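Local structure of 6'''-hydroxyparomomycin C oxidase (Microbacterium trichothecenolyticum, 7DVE) at residues A167-L181 with G323-F335. The protein catalyses the FAD-dependent oxidation of the C3 hydroxyl of the sugar in C-glycosides such as isoorientin and mangiferin, passing the electrons to oxygen to give hydrogen peroxide. Sequence-based numbering, arbitrary orientation.
Sequences AFDASPYAGIVRERL and GLSEYTGVTWVPF
Phe168 lays one face of its ring on the backbone of Gly329, a CH-pi contact with CA of Gly329 3.8 Å from the ring centroid. The contact illustrates how a glycine can admit a ring: a CB on Gly329 would crowd CB of Phe168, though the backbone angles there call for glycine anyway. In the ring plane, CE1 of Phe168 meets O of Ser325 at 3.5 Å, while CZ touches CD1 of Leu324. With an alanine in place of Phe168, a gap is likely to open over Gly329 and beside CD1 of Leu324. Next to this buried patch, OG of Ser171 donates a 2.6 Å hydrogen bond to O of Tyr327, in the carbonyl plane. Looser is the margin at Glu326, where a water bridging O of Ala167 and N of Ala170 reaches OE1 only weakly and OE2 pairs with Arg204. Farther on, Val177, with CG1 anti to the backbone N (chi1 165°), sets that methyl 3.5 Å from OG1 of Thr331, and Leu181 packs on Val333. Helix 176-183 lies over strand 330-333 of an antiparallel sheet, consistent with the substrate-binding domain of GMC oxidoreductases; Val177 and Leu181 also touch strand 341-347, and Phe168 reaches Leu200 of strand 196-204.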
# COMPACT_ATOMS: atom_id res chain seq x y z
N ALA A 167 12.96 -12.79 -9.60
CA ALA A 167 12.42 -13.93 -8.86
C ALA A 167 11.87 -15.02 -9.77
O ALA A 167 11.95 -16.21 -9.42
CB ALA A 167 11.33 -13.45 -7.90
N PHE A 168 11.34 -14.65 -10.93
CA PHE A 168 10.74 -15.59 -11.87
C PHE A 168 11.62 -15.89 -13.07
O PHE A 168 11.14 -16.49 -14.03
CB PHE A 168 9.40 -15.05 -12.37
CG PHE A 168 8.38 -14.91 -11.30
CD1 PHE A 168 7.53 -15.96 -11.00
CD2 PHE A 168 8.25 -13.73 -10.59
CE1 PHE A 168 6.59 -15.84 -9.99
CE2 PHE A 168 7.31 -13.61 -9.58
CZ PHE A 168 6.48 -14.68 -9.29
N ASP A 169 12.91 -15.52 -13.05
CA ASP A 169 13.71 -15.65 -14.27
C ASP A 169 14.04 -17.10 -14.64
O ASP A 169 14.46 -17.34 -15.78
CB ASP A 169 15.02 -14.86 -14.16
CG ASP A 169 14.84 -13.38 -14.44
OD1 ASP A 169 13.70 -12.92 -14.69
OD2 ASP A 169 15.85 -12.65 -14.39
N ALA A 170 13.90 -18.06 -13.72
CA ALA A 170 14.21 -19.46 -14.02
C ALA A 170 13.01 -20.27 -14.48
O ALA A 170 13.16 -21.46 -14.78
CB ALA A 170 14.83 -20.16 -12.80
N SER A 171 11.82 -19.68 -14.55
CA SER A 171 10.72 -20.56 -14.90
C SER A 171 10.67 -20.78 -16.41
O SER A 171 11.14 -19.95 -17.19
CB SER A 171 9.38 -19.99 -14.43
OG SER A 171 8.76 -19.28 -15.46
N PRO A 172 10.09 -21.91 -16.85
CA PRO A 172 10.03 -22.19 -18.30
C PRO A 172 9.31 -21.12 -19.11
O PRO A 172 9.60 -20.96 -20.31
CB PRO A 172 9.30 -23.54 -18.38
CG PRO A 172 9.19 -24.06 -16.96
CD PRO A 172 9.79 -23.08 -16.01
N TYR A 173 8.40 -20.36 -18.51
CA TYR A 173 7.68 -19.32 -19.23
C TYR A 173 8.30 -17.94 -19.04
O TYR A 173 7.66 -16.93 -19.36
CB TYR A 173 6.21 -19.34 -18.82
CG TYR A 173 5.60 -20.71 -19.01
CD1 TYR A 173 5.61 -21.32 -20.27
CD2 TYR A 173 5.09 -21.44 -17.93
CE1 TYR A 173 5.09 -22.60 -20.46
CE2 TYR A 173 4.57 -22.73 -18.12
CZ TYR A 173 4.57 -23.29 -19.38
OH TYR A 173 4.05 -24.54 -19.59
N ALA A 174 9.53 -17.88 -18.54
CA ALA A 174 10.21 -16.60 -18.35
C ALA A 174 10.38 -15.86 -19.67
O ALA A 174 10.89 -16.41 -20.65
CB ALA A 174 11.59 -16.83 -17.71
N GLY A 175 9.93 -14.61 -19.71
CA GLY A 175 10.18 -13.74 -20.83
C GLY A 175 9.17 -13.79 -21.96
O GLY A 175 9.26 -12.95 -22.87
N ILE A 176 8.22 -14.73 -21.96
CA ILE A 176 7.27 -14.84 -23.06
C ILE A 176 6.40 -13.59 -23.15
O ILE A 176 6.19 -13.02 -24.23
CB ILE A 176 6.40 -16.10 -22.91
CG1 ILE A 176 7.25 -17.35 -23.09
CG2 ILE A 176 5.29 -16.08 -23.93
CD1 ILE A 176 6.43 -18.63 -23.08
N VAL A 177 5.88 -13.14 -22.01
CA VAL A 177 4.96 -12.01 -21.99
C VAL A 177 5.70 -10.74 -22.37
O VAL A 177 5.23 -9.94 -23.20
CB VAL A 177 4.29 -11.89 -20.62
CG1 VAL A 177 3.63 -10.53 -20.45
CG2 VAL A 177 3.30 -13.01 -20.45
N ARG A 178 6.87 -10.54 -21.76
CA ARG A 178 7.72 -9.38 -22.05
C ARG A 178 8.11 -9.33 -23.53
O ARG A 178 8.07 -8.27 -24.15
CB ARG A 178 8.95 -9.42 -21.13
CG ARG A 178 9.72 -8.13 -21.04
CD ARG A 178 10.87 -8.22 -20.03
NE ARG A 178 11.97 -9.11 -20.41
CZ ARG A 178 12.17 -10.33 -19.90
NH1 ARG A 178 11.29 -10.90 -19.09
NH2 ARG A 178 13.28 -10.99 -20.23
N GLU A 179 8.45 -10.48 -24.10
CA GLU A 179 8.78 -10.56 -25.53
C GLU A 179 7.61 -10.11 -26.39
O GLU A 179 7.76 -9.28 -27.31
CB GLU A 179 9.14 -12.00 -25.88
CG GLU A 179 10.43 -12.21 -26.60
CD GLU A 179 10.70 -13.70 -26.79
OE1 GLU A 179 11.79 -14.06 -27.31
OE2 GLU A 179 9.80 -14.50 -26.45
N ARG A 180 6.43 -10.67 -26.12
CA ARG A 180 5.27 -10.38 -26.95
C ARG A 180 4.86 -8.92 -26.83
O ARG A 180 4.46 -8.30 -27.82
CB ARG A 180 4.13 -11.32 -26.58
CG ARG A 180 4.35 -12.70 -27.14
CD ARG A 180 3.35 -13.71 -26.61
NE ARG A 180 3.86 -15.06 -26.80
CZ ARG A 180 3.10 -16.13 -26.90
NH1 ARG A 180 1.78 -16.06 -26.80
NH2 ARG A 180 3.67 -17.32 -27.12
N LEU A 181 4.98 -8.33 -25.63
CA LEU A 181 4.63 -6.92 -25.47
C LEU A 181 5.65 -6.03 -26.16
O LEU A 181 5.29 -5.08 -26.86
CB LEU A 181 4.53 -6.57 -23.99
CG LEU A 181 3.37 -7.27 -23.30
CD1 LEU A 181 3.30 -6.83 -21.87
CD2 LEU A 181 2.07 -6.95 -24.04
N GLY A 323 3.54 -20.08 -0.52
CA GLY A 323 4.12 -19.26 -1.54
C GLY A 323 3.42 -19.35 -2.89
O GLY A 323 2.23 -19.69 -3.02
N LEU A 324 4.19 -19.02 -3.92
CA LEU A 324 3.66 -18.78 -5.25
C LEU A 324 4.13 -19.86 -6.21
O LEU A 324 5.14 -20.53 -5.99
CB LEU A 324 4.08 -17.41 -5.79
CG LEU A 324 4.03 -16.20 -4.86
CD1 LEU A 324 4.81 -15.00 -5.47
CD2 LEU A 324 2.60 -15.86 -4.59
N SER A 325 3.37 -20.01 -7.28
CA SER A 325 3.82 -20.79 -8.41
C SER A 325 4.75 -19.93 -9.26
O SER A 325 4.86 -18.71 -9.10
CB SER A 325 2.64 -21.24 -9.23
OG SER A 325 2.05 -20.06 -9.77
N GLU A 326 5.41 -20.58 -10.22
CA GLU A 326 6.39 -19.91 -11.05
C GLU A 326 5.98 -20.18 -12.48
O GLU A 326 6.45 -21.14 -13.09
CB GLU A 326 7.82 -20.39 -10.72
CG GLU A 326 8.14 -20.01 -9.25
CD GLU A 326 9.56 -20.27 -8.81
OE1 GLU A 326 10.47 -20.29 -9.66
OE2 GLU A 326 9.76 -20.46 -7.59
N TYR A 327 5.08 -19.34 -12.99
CA TYR A 327 4.67 -19.44 -14.39
C TYR A 327 5.24 -18.24 -15.13
O TYR A 327 6.45 -18.18 -15.32
CB TYR A 327 3.14 -19.55 -14.51
CG TYR A 327 2.59 -20.81 -13.84
CD1 TYR A 327 3.13 -22.07 -14.11
CD2 TYR A 327 1.55 -20.74 -12.92
CE1 TYR A 327 2.65 -23.20 -13.49
CE2 TYR A 327 1.06 -21.88 -12.30
CZ TYR A 327 1.61 -23.09 -12.58
OH TYR A 327 1.12 -24.21 -11.94
N THR A 328 4.40 -17.30 -15.56
CA THR A 328 4.88 -16.19 -16.37
C THR A 328 5.39 -15.01 -15.55
O THR A 328 6.02 -14.12 -16.11
CB THR A 328 3.79 -15.66 -17.33
OG1 THR A 328 2.63 -15.28 -16.59
CG2 THR A 328 3.41 -16.69 -18.39
N GLY A 329 5.14 -14.98 -14.24
CA GLY A 329 5.62 -13.87 -13.45
C GLY A 329 4.72 -12.64 -13.55
O GLY A 329 3.50 -12.73 -13.71
N VAL A 330 5.36 -11.47 -13.41
CA VAL A 330 4.71 -10.17 -13.48
C VAL A 330 5.56 -9.28 -14.37
O VAL A 330 6.77 -9.13 -14.15
CB VAL A 330 4.54 -9.53 -12.08
CG1 VAL A 330 3.72 -8.25 -12.15
CG2 VAL A 330 3.88 -10.50 -11.09
N THR A 331 4.94 -8.72 -15.40
CA THR A 331 5.53 -7.74 -16.29
C THR A 331 4.92 -6.36 -16.05
O THR A 331 3.72 -6.22 -15.77
CB THR A 331 5.34 -8.12 -17.76
OG1 THR A 331 5.89 -9.41 -18.00
CG2 THR A 331 6.01 -7.12 -18.68
N TRP A 332 5.76 -5.35 -16.24
CA TRP A 332 5.48 -3.95 -15.97
C TRP A 332 5.44 -3.19 -17.29
O TRP A 332 6.40 -3.25 -18.06
CB TRP A 332 6.57 -3.40 -15.05
CG TRP A 332 6.49 -1.94 -14.76
CD1 TRP A 332 5.39 -1.13 -14.86
CD2 TRP A 332 7.56 -1.11 -14.29
NE1 TRP A 332 5.71 0.14 -14.48
CE2 TRP A 332 7.04 0.19 -14.13
CE3 TRP A 332 8.91 -1.34 -13.99
CZ2 TRP A 332 7.81 1.26 -13.68
CZ3 TRP A 332 9.69 -0.29 -13.55
CH2 TRP A 332 9.14 1.00 -13.40
N VAL A 333 4.33 -2.50 -17.54
CA VAL A 333 4.19 -1.61 -18.69
C VAL A 333 4.14 -0.19 -18.14
O VAL A 333 3.09 0.25 -17.67
CB VAL A 333 2.93 -1.93 -19.52
CG1 VAL A 333 2.99 -1.16 -20.86
CG2 VAL A 333 2.79 -3.44 -19.73
N PRO A 334 5.26 0.54 -18.18
CA PRO A 334 5.38 1.76 -17.38
C PRO A 334 4.51 2.91 -17.86
O PRO A 334 4.25 3.09 -19.05
CB PRO A 334 6.86 2.12 -17.50
CG PRO A 334 7.53 0.79 -17.78
CD PRO A 334 6.56 0.03 -18.64
N PHE A 335 4.04 3.67 -16.87
CA PHE A 335 3.44 4.99 -17.06
C PHE A 335 4.39 5.95 -17.79
O PHE A 335 5.58 6.03 -17.47
CB PHE A 335 3.07 5.55 -15.68
CG PHE A 335 2.50 6.95 -15.70
CD1 PHE A 335 3.34 8.07 -15.80
CD2 PHE A 335 1.12 7.14 -15.60
CE1 PHE A 335 2.81 9.35 -15.81
CE2 PHE A 335 0.59 8.43 -15.60
CZ PHE A 335 1.43 9.54 -15.71
O HOH W 1 12.79 -18.31 -11.21